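Local coordinates for terminase, large subunit (Enterobacteria phage P22, PDB 4DKW), which cuts the viral genome with its C-terminal nuclease domain, the part in this chain, while its N-terminal ATPase region drives DNA into empty capsids, at residues D30-D33 / P39-H42; L45-D50 / M181-A186; L156-R159 / I165-T168. All blocks are in the same frame, centred on the assembly; numbering follows the deposited sequence.

Contact 1: residues D30-D33 / P39-H42; sequences DAQD and PQAH. With MG (magnesium ion), chain E.
Q32 and H42 face each other across two antiparallel strands; as a non-hydrogen-bonded pair their side chains leave the same face, and with CG anti to the backbone N in both (chi1 -179° in Q32) the amide and the imidazole swing together. The Q32 chain then bends at chi2, and its OE1 accepts a bond of 2.8 Å from ND1 of H42, lying in the ring plane although the amide and ring planes are 39° apart. The opposite ring nitrogen, NE2, donates to OD2 of D30 over 2.5 Å, meeting the carboxylate on its anti side and out of its plane, by a short but bent bond. With both nitrogens held, the ring can hardly turn; if both carry protons, it would probably be a cation balanced by D30. A glutamine suits position 32 because one amide can both accept and donate: its NE2 reaches OE1 of Q40 at 2.9 Å, the two amide planes standing 77° apart. That oxygen is also bonded to Y104.

D33 and A41 form a hydrogen-bonded antiparallel pair, D33 N to A41 O being 2.8 Å. The methyl CB of A41 lies 4.4 Å from CB of D33, on the face from which the catalytic carboxylate of D33 reaches the magnesium, OD2 binding it at 2.1 Å. D33 OD1 accepts a bond of 2.6 Å from a water that is itself a ligand of the metal; D171 completes the protein ligands.

This hairpin belongs to the central sheet of the RNase H-like fold. Strand 82-84 pairs with 27-33, helix 67-78 touches D30, Q40 and H42, and helix 171-181 packs against A41.

Contact 2: residues L45-D50 / M181-A186; sequences LWWDKD and MMRRFA
The indole of W47 and the aliphatic chain of R183 make the close-packed part of this contact. R183 lays its methylenes along the six-membered ring: CG comes to 3.5 Å from CZ3 of W47, and CD stands 3.7 Å from the ring centroid, 16° off the normal, a CH-pi contact over the face. CG of W47 is anti to its backbone N (chi1 -172°), which sends the indole across to the loop after helix 171-181. From CG to NE the arginine chain is extended, and it follows the ring. Its guanidinium does not stack: its plane is 69° from that of the indole, and it presents an edge to the ring. The charged end turns instead to Y180, whose carbonyl accepts a bond from NH1 and whose ring takes a cation-pi contact.

The other face of W47 is covered by its own near neighbour, K49, with CG 3.7 Å above the ring plane, so alkyl chains meet both faces of the indole, which also stacks with the ring of F54. Beyond this packing the contact becomes loose and wet. The ammonium of K49 crosses to the other segment by way of a single water, to which NZ donates at 2.7 Å. This water donates to O of R183 and O of A186, both at 2.9 Å, joining the loop after the strand to the 181-186 segment.

Tryptophan suits the partly exposed strand end because its broad face takes up methylenes while NE1 bonds to D52. Arginine and lysine offer long apolar stems while their charged ends find other partners, that of K49 a water and the ring of Y27. The attachment is therefore mainly dispersive at its centre, with polarity confined to the margins.

Contact 3: residues L156-R159 / I165-T168; sequences LYHR and IVKT
A single beta bridge joins R159 and I165, where the chain leaves helix 148-156, passes through strand 158-159 and doubles back toward helix 171-181 of the nuclease domain. One straight backbone bond fastens it: V166 N donates to O of H158 over 3.0 Å, in the carbonyl plane, at an N-H...O angle of 170°.

Around it the side chains pack in three pairs. The branched carbon CB of V166 lies over one face of the H158 ring, 4.1 Å from its centroid, while CG2 of V166 approaches NE2 of H158 to 3.6 Å. In H158, chi1 of 67° sets CG between backbone N and carbonyl carbon and turns ND1 back to O of L156; the bond it donates there, 2.7 Å and in the ring plane, limits the ring's rotation. Histidine suits this place by giving one nitrogen to the backbone and a flat face to valine. I165 puts CG2 3.8 Å from CE1 of Y157, and its side chain also reaches helix 125-137. R159 runs its extended chain past I165, NH1 coming to 3.8 Å from CG1, and NH1 is held by a salt bridge to E126 and a bond to O of G163.

Water fills in where the backbones diverge, one molecule accepting from H158 N at 3.1 Å and lying 2.6 Å from V166 O, to which it probably donates.

Contact 1 is buried near the centre of the chain, whereas contacts 2 and 3 lie at the surface, on opposite sides of that centre. Contacts 1 and 2 share strand 40-48, their centres about 17 Å apart: the metal end of the strand gives way, farther along, to the tryptophan end. Contact 3 uses neither hairpin strand and lies within the 130 residues of chain between the two segments of contact 2. Chemistry follows position. Buried polar groups in contact 1 are bonded to one another and to a metal; contact 2 sets alkyl stems against a ring, with one water at its margin; contact 3 combines a single backbone bond with apolar contacts and bridging water.

Contact 1: residues D30-D33 / P39-H42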
loop_
_atom_site.group_PDB
_atom_site.type_symbol
_atom_site.label_atom_id
_atom_site.label_comp_id
_atom_site.label_asym_id
_atom_site.label_seq_id
_atom_site.Cartn_x
_atom_site.Cartn_y
_atom_site.Cartn_z
ATOM N N ASP A 30 -6.720 2.263 -3.554
ATOM C CA ASP A 30 -5.744 3.056 -2.822
ATOM C C ASP A 30 -5.551 2.449 -1.448
ATOM O O ASP A 30 -6.375 1.648 -0.985
ATOM C CB ASP A 30 -6.230 4.505 -2.665
ATOM C CG ASP A 30 -5.830 5.387 -3.828
ATOM O OD1 ASP A 30 -5.695 4.867 -4.953
ATOM O OD2 ASP A 30 -5.651 6.605 -3.614
ATOM N N ALA A 31 -4.466 2.835 -0.790
ATOM C CA ALA A 31 -4.259 2.412 0.580
ATOM C C ALA A 31 -3.501 3.466 1.369
ATOM O O ALA A 31 -2.757 4.275 0.799
ATOM C CB ALA A 31 -3.555 1.073 0.628
ATOM N N GLN A 32 -3.692 3.437 2.684
ATOM C CA GLN A 32 -3.128 4.435 3.584
ATOM C C GLN A 32 -2.382 3.765 4.734
ATOM O O GLN A 32 -2.855 2.784 5.300
ATOM C CB GLN A 32 -4.252 5.313 4.157
ATOM C CG GLN A 32 -3.794 6.428 5.111
ATOM C CD GLN A 32 -3.092 7.582 4.400
ATOM O OE1 GLN A 32 -3.499 7.995 3.312
ATOM N NE2 GLN A 32 -2.038 8.111 5.018
ATOM N N ASP A 33 -1.206 4.288 5.062
ATOM C CA ASP A 33 -0.574 3.973 6.334
ATOM C C ASP A 33 -0.552 5.277 7.105
ATOM O O ASP A 33 -0.107 6.297 6.585
ATOM C CB ASP A 33 0.851 3.416 6.166
ATOM C CG ASP A 33 1.461 2.972 7.491
ATOM O OD1 ASP A 33 0.717 2.428 8.337
ATOM O OD2 ASP A 33 2.672 3.171 7.704
ATOM N N PRO A 39 6.626 8.635 8.826
ATOM C CA PRO A 39 5.938 9.061 7.603
ATOM C C PRO A 39 4.579 8.378 7.456
ATOM O O PRO A 39 4.429 7.218 7.826
ATOM C CB PRO A 39 6.877 8.581 6.485
ATOM C CG PRO A 39 8.219 8.493 7.142
ATOM C CD PRO A 39 7.947 8.044 8.549
ATOM N N GLN A 40 3.592 9.088 6.934
ATOM C CA GLN A 40 2.415 8.414 6.409
ATOM C C GLN A 40 2.667 8.056 4.940
ATOM O O GLN A 40 3.555 8.625 4.291
ATOM C CB GLN A 40 1.173 9.298 6.546
ATOM C CG GLN A 40 1.177 10.547 5.679
ATOM C CD GLN A 40 -0.137 11.299 5.769
ATOM O OE1 GLN A 40 -1.166 10.837 5.271
ATOM N NE2 GLN A 40 -0.115 12.456 6.421
ATOM N N ALA A 41 1.905 7.099 4.422
ATOM C CA ALA A 41 1.966 6.773 3.000
ATOM C C ALA A 41 0.571 6.614 2.411
ATOM O O ALA A 41 -0.313 6.025 3.032
ATOM C CB ALA A 41 2.794 5.503 2.764
ATOM N N HIS A 42 0.367 7.161 1.219
ATOM C CA HIS A 42 -0.833 6.864 0.450
ATOM C C HIS A 42 -0.405 6.309 -0.906
ATOM O O HIS A 42 0.391 6.939 -1.604
ATOM C CB HIS A 42 -1.689 8.119 0.260
ATOM C CG HIS A 42 -3.073 7.829 -0.236
ATOM N ND1 HIS A 42 -4.124 7.568 0.616
ATOM C CD2 HIS A 42 -3.566 7.724 -1.490
ATOM C CE1 HIS A 42 -5.212 7.329 -0.097
ATOM N NE2 HIS A 42 -4.904 7.425 -1.373
HETATM MG MG MG E . 3.879 3.225 9.418
HETATM O O HOH W 1 2.207 2.764 10.404
HETATM O O HOH W 2 5.422 3.580 10.877
#

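Contact 2: residues L45-D50 / M181-A186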
loop_
_atom_site.group_PDB
_atom_site.type_symbol
_atom_site.label_atom_id
_atom_site.label_comp_id
_atom_site.label_asym_id
_atom_site.label_seq_id
_atom_site.Cartn_x
_atom_site.Cartn_y
_atom_site.Cartn_z
ATOM N N LEU A 45 -2.732 1.145 -6.298
ATOM C CA LEU A 45 -2.380 -0.112 -6.894
ATOM C C LEU A 45 -3.350 -0.374 -8.037
ATOM O O LEU A 45 -4.555 -0.146 -7.898
ATOM C CB LEU A 45 -2.516 -1.179 -5.810
ATOM C CG LEU A 45 -1.967 -2.586 -5.943
ATOM C CD1 LEU A 45 -0.446 -2.576 -6.158
ATOM C CD2 LEU A 45 -2.339 -3.332 -4.675
ATOM N N TRP A 46 -2.834 -0.816 -9.181
ATOM C CA TRP A 46 -3.701 -1.223 -10.281
ATOM C C TRP A 46 -3.639 -2.730 -10.389
ATOM O O TRP A 46 -2.574 -3.325 -10.198
ATOM C CB TRP A 46 -3.258 -0.602 -11.603
ATOM C CG TRP A 46 -3.281 0.884 -11.618
ATOM C CD1 TRP A 46 -3.820 1.712 -10.676
ATOM C CD2 TRP A 46 -2.732 1.732 -12.635
ATOM N NE1 TRP A 46 -3.648 3.024 -11.045
ATOM C CE2 TRP A 46 -2.985 3.064 -12.243
ATOM C CE3 TRP A 46 -2.061 1.491 -13.843
ATOM C CZ2 TRP A 46 -2.573 4.154 -13.016
ATOM C CZ3 TRP A 46 -1.658 2.577 -14.609
ATOM C CH2 TRP A 46 -1.915 3.891 -14.192
ATOM N N TRP A 47 -4.786 -3.339 -10.677
ATOM C CA TRP A 47 -4.896 -4.789 -10.805
ATOM C C TRP A 47 -5.506 -5.167 -12.164
ATOM O O TRP A 47 -6.663 -4.865 -12.451
ATOM C CB TRP A 47 -5.753 -5.361 -9.668
ATOM C CG TRP A 47 -5.768 -6.855 -9.594
ATOM C CD1 TRP A 47 -4.912 -7.721 -10.216
ATOM C CD2 TRP A 47 -6.677 -7.664 -8.830
ATOM N NE1 TRP A 47 -5.240 -9.020 -9.904
ATOM C CE2 TRP A 47 -6.310 -9.015 -9.059
ATOM C CE3 TRP A 47 -7.749 -7.381 -7.993
ATOM C CZ2 TRP A 47 -7.003 -10.085 -8.454
ATOM C CZ3 TRP A 47 -8.431 -8.440 -7.404
ATOM C CH2 TRP A 47 -8.055 -9.775 -7.638
ATOM N N ASP A 48 -4.699 -5.805 -12.996
ATOM C CA ASP A 48 -5.162 -6.440 -14.209
ATOM C C ASP A 48 -5.646 -7.810 -13.760
ATOM O O ASP A 48 -4.832 -8.688 -13.503
ATOM C CB ASP A 48 -3.971 -6.577 -15.185
ATOM C CG ASP A 48 -4.362 -7.197 -16.523
ATOM O OD1 ASP A 48 -5.457 -7.792 -16.619
ATOM O OD2 ASP A 48 -3.571 -7.094 -17.481
ATOM N N LYS A 49 -6.958 -8.003 -13.646
ATOM C CA LYS A 49 -7.491 -9.299 -13.209
ATOM C C LYS A 49 -7.396 -10.397 -14.247
ATOM O O LYS A 49 -7.386 -11.573 -13.897
ATOM C CB LYS A 49 -8.944 -9.182 -12.764
ATOM C CG LYS A 49 -9.154 -8.336 -11.525
ATOM C CD LYS A 49 -10.536 -8.583 -10.944
ATOM C CE LYS A 49 -10.829 -7.596 -9.848
ATOM N NZ LYS A 49 -12.207 -7.727 -9.332
ATOM N N ASP A 50 -7.341 -10.014 -15.524
ATOM C CA ASP A 50 -7.209 -10.973 -16.624
ATOM C C ASP A 50 -5.839 -11.663 -16.626
ATOM O O ASP A 50 -5.762 -12.895 -16.641
ATOM C CB ASP A 50 -7.477 -10.297 -17.978
ATOM C CG ASP A 50 -8.867 -9.695 -18.063
ATOM O OD1 ASP A 50 -9.855 -10.446 -17.902
ATOM O OD2 ASP A 50 -8.979 -8.468 -18.272
ATOM N N MET A 181 -4.294 -6.730 0.114
ATOM C CA MET A 181 -5.187 -7.533 0.946
ATOM C C MET A 181 -6.644 -7.243 0.639
ATOM O O MET A 181 -7.486 -8.149 0.618
ATOM C CB MET A 181 -4.920 -7.261 2.420
ATOM C CG MET A 181 -3.580 -7.793 2.898
ATOM S SD MET A 181 -3.134 -7.147 4.524
ATOM C CE MET A 181 -4.478 -7.764 5.515
ATOM N N MET A 182 -6.933 -5.972 0.389
ATOM C CA MET A 182 -8.301 -5.517 0.171
ATOM C C MET A 182 -8.676 -5.399 -1.305
ATOM O O MET A 182 -9.643 -4.721 -1.640
ATOM C CB MET A 182 -8.518 -4.173 0.864
ATOM C CG MET A 182 -8.455 -4.253 2.369
ATOM S SD MET A 182 -9.892 -5.076 3.099
ATOM C CE MET A 182 -11.012 -3.709 3.375
ATOM N N ARG A 183 -7.926 -6.073 -2.173
ATOM C CA ARG A 183 -8.120 -5.965 -3.616
ATOM C C ARG A 183 -9.527 -6.339 -4.082
ATOM O O ARG A 183 -9.937 -5.951 -5.176
ATOM C CB ARG A 183 -7.060 -6.770 -4.371
ATOM C CG ARG A 183 -7.125 -8.270 -4.173
ATOM C CD ARG A 183 -5.915 -8.922 -4.787
ATOM N NE ARG A 183 -5.940 -10.380 -4.676
ATOM C CZ ARG A 183 -5.611 -11.056 -3.578
ATOM N NH1 ARG A 183 -5.243 -10.412 -2.477
ATOM N NH2 ARG A 183 -5.655 -12.381 -3.575
ATOM N N ARG A 184 -10.279 -7.059 -3.248
ATOM C CA ARG A 184 -11.665 -7.403 -3.600
ATOM C C ARG A 184 -12.562 -6.161 -3.654
ATOM O O ARG A 184 -13.667 -6.207 -4.201
ATOM C CB ARG A 184 -12.249 -8.440 -2.632
ATOM C CG ARG A 184 -12.292 -7.983 -1.161
ATOM C CD ARG A 184 -12.548 -9.153 -0.213
ATOM N NE ARG A 184 -12.578 -8.739 1.190
ATOM C CZ ARG A 184 -11.492 -8.544 1.933
ATOM N NH1 ARG A 184 -10.285 -8.715 1.401
ATOM N NH2 ARG A 184 -11.604 -8.171 3.208
ATOM N N PHE A 185 -12.079 -5.059 -3.076
ATOM C CA PHE A 185 -12.796 -3.786 -3.086
ATOM C C PHE A 185 -12.315 -2.818 -4.171
ATOM O O PHE A 185 -12.891 -1.739 -4.343
ATOM C CB PHE A 185 -12.750 -3.117 -1.713
ATOM C CG PHE A 185 -13.444 -3.904 -0.648
ATOM C CD1 PHE A 185 -14.824 -3.987 -0.621
ATOM C CD2 PHE A 185 -12.714 -4.579 0.313
ATOM C CE1 PHE A 185 -15.460 -4.712 0.346
ATOM C CE2 PHE A 185 -13.351 -5.306 1.277
ATOM C CZ PHE A 185 -14.736 -5.371 1.315
ATOM N N ALA A 186 -11.263 -3.202 -4.895
ATOM C CA ALA A 186 -10.772 -2.420 -6.027
ATOM C C ALA A 186 -11.883 -2.230 -7.056
ATOM O O ALA A 186 -12.654 -3.149 -7.334
ATOM C CB ALA A 186 -9.562 -3.091 -6.649
HETATM O O HOH W 3 -11.600 -5.858 -7.519
#

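Contact 3: residues L156-R159 / I165-T168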
loop_
_atom_site.group_PDB
_atom_site.type_symbol
_atom_site.label_atom_id
_atom_site.label_comp_id
_atom_site.label_asym_id
_atom_site.label_seq_id
_atom_site.Cartn_x
_atom_site.Cartn_y
_atom_site.Cartn_z
ATOM N N LEU A 156 15.801 -1.833 2.039
ATOM C CA LEU A 156 16.146 -1.901 3.455
ATOM C C LEU A 156 15.342 -2.926 4.274
ATOM O O LEU A 156 15.681 -3.203 5.415
ATOM C CB LEU A 156 15.946 -0.524 4.075
ATOM C CG LEU A 156 16.801 0.594 3.491
ATOM C CD1 LEU A 156 16.445 1.909 4.160
ATOM C CD2 LEU A 156 18.261 0.273 3.707
ATOM N N TYR A 157 14.266 -3.456 3.698
ATOM C CA TYR A 157 13.363 -4.352 4.413
ATOM C C TYR A 157 14.056 -5.681 4.742
ATOM O O TYR A 157 14.463 -6.425 3.834
ATOM C CB TYR A 157 12.134 -4.611 3.550
ATOM C CG TYR A 157 10.860 -4.914 4.308
ATOM C CD1 TYR A 157 10.558 -4.260 5.496
ATOM C CD2 TYR A 157 9.931 -5.819 3.800
ATOM C CE1 TYR A 157 9.365 -4.524 6.176
ATOM C CE2 TYR A 157 8.748 -6.080 4.459
ATOM C CZ TYR A 157 8.466 -5.437 5.643
ATOM O OH TYR A 157 7.266 -5.700 6.286
ATOM N N HIS A 158 14.178 -5.989 6.034
ATOM C CA HIS A 158 14.955 -7.154 6.457
ATOM C C HIS A 158 14.423 -7.789 7.740
ATOM O O HIS A 158 13.524 -7.253 8.389
ATOM C CB HIS A 158 16.421 -6.760 6.644
ATOM C CG HIS A 158 16.646 -5.810 7.782
ATOM N ND1 HIS A 158 16.388 -4.459 7.691
ATOM C CD2 HIS A 158 17.090 -6.023 9.047
ATOM C CE1 HIS A 158 16.675 -3.878 8.844
ATOM N NE2 HIS A 158 17.102 -4.807 9.682
ATOM N N ARG A 159 14.989 -8.937 8.100
ATOM C CA ARG A 159 14.656 -9.599 9.349
ATOM C C ARG A 159 15.785 -9.430 10.358
ATOM O O ARG A 159 16.952 -9.288 9.979
ATOM C CB ARG A 159 14.394 -11.082 9.112
ATOM C CG ARG A 159 13.161 -11.338 8.282
ATOM C CD ARG A 159 12.965 -12.803 7.956
ATOM N NE ARG A 159 11.815 -12.958 7.075
ATOM C CZ ARG A 159 10.552 -12.980 7.494
ATOM N NH1 ARG A 159 10.268 -12.885 8.790
ATOM N NH2 ARG A 159 9.567 -13.103 6.615
ATOM N N ILE A 165 10.540 -9.852 11.183
ATOM C CA ILE A 165 10.529 -8.632 10.376
ATOM C C ILE A 165 10.930 -7.453 11.243
ATOM O O ILE A 165 10.433 -7.296 12.354
ATOM C CB ILE A 165 9.123 -8.327 9.818
ATOM C CG1 ILE A 165 8.637 -9.451 8.904
ATOM C CG2 ILE A 165 9.120 -7.003 9.056
ATOM C CD1 ILE A 165 7.157 -9.487 8.753
ATOM N N VAL A 166 11.853 -6.639 10.754
ATOM C CA VAL A 166 12.191 -5.397 11.429
ATOM C C VAL A 166 11.271 -4.322 10.852
ATOM O O VAL A 166 11.357 -3.968 9.671
ATOM C CB VAL A 166 13.681 -5.033 11.258
ATOM C CG1 VAL A 166 13.962 -3.638 11.798
ATOM C CG2 VAL A 166 14.550 -6.060 11.970
ATOM N N LYS A 167 10.366 -3.832 11.689
ATOM C CA LYS A 167 9.315 -2.938 11.227
ATOM C C LYS A 167 9.693 -1.462 11.273
ATOM O O LYS A 167 9.181 -0.713 12.091
ATOM C CB LYS A 167 8.016 -3.239 11.982
ATOM C CG LYS A 167 7.432 -4.571 11.539
ATOM C CD LYS A 167 6.282 -5.041 12.380
ATOM C CE LYS A 167 5.633 -6.255 11.716
ATOM N NZ LYS A 167 4.387 -6.693 12.424
ATOM N N THR A 168 10.608 -1.075 10.379
ATOM C CA THR A 168 11.023 0.312 10.153
ATOM C C THR A 168 11.110 0.547 8.645
ATOM O O THR A 168 11.240 -0.414 7.886
ATOM C CB THR A 168 12.418 0.597 10.722
ATOM O OG1 THR A 168 13.374 -0.273 10.099
ATOM C CG2 THR A 168 12.441 0.383 12.214
HETATM O O HOH W 4 14.133 -1.275 7.202
HETATM O O HOH W 5 13.343 -3.790 8.051
#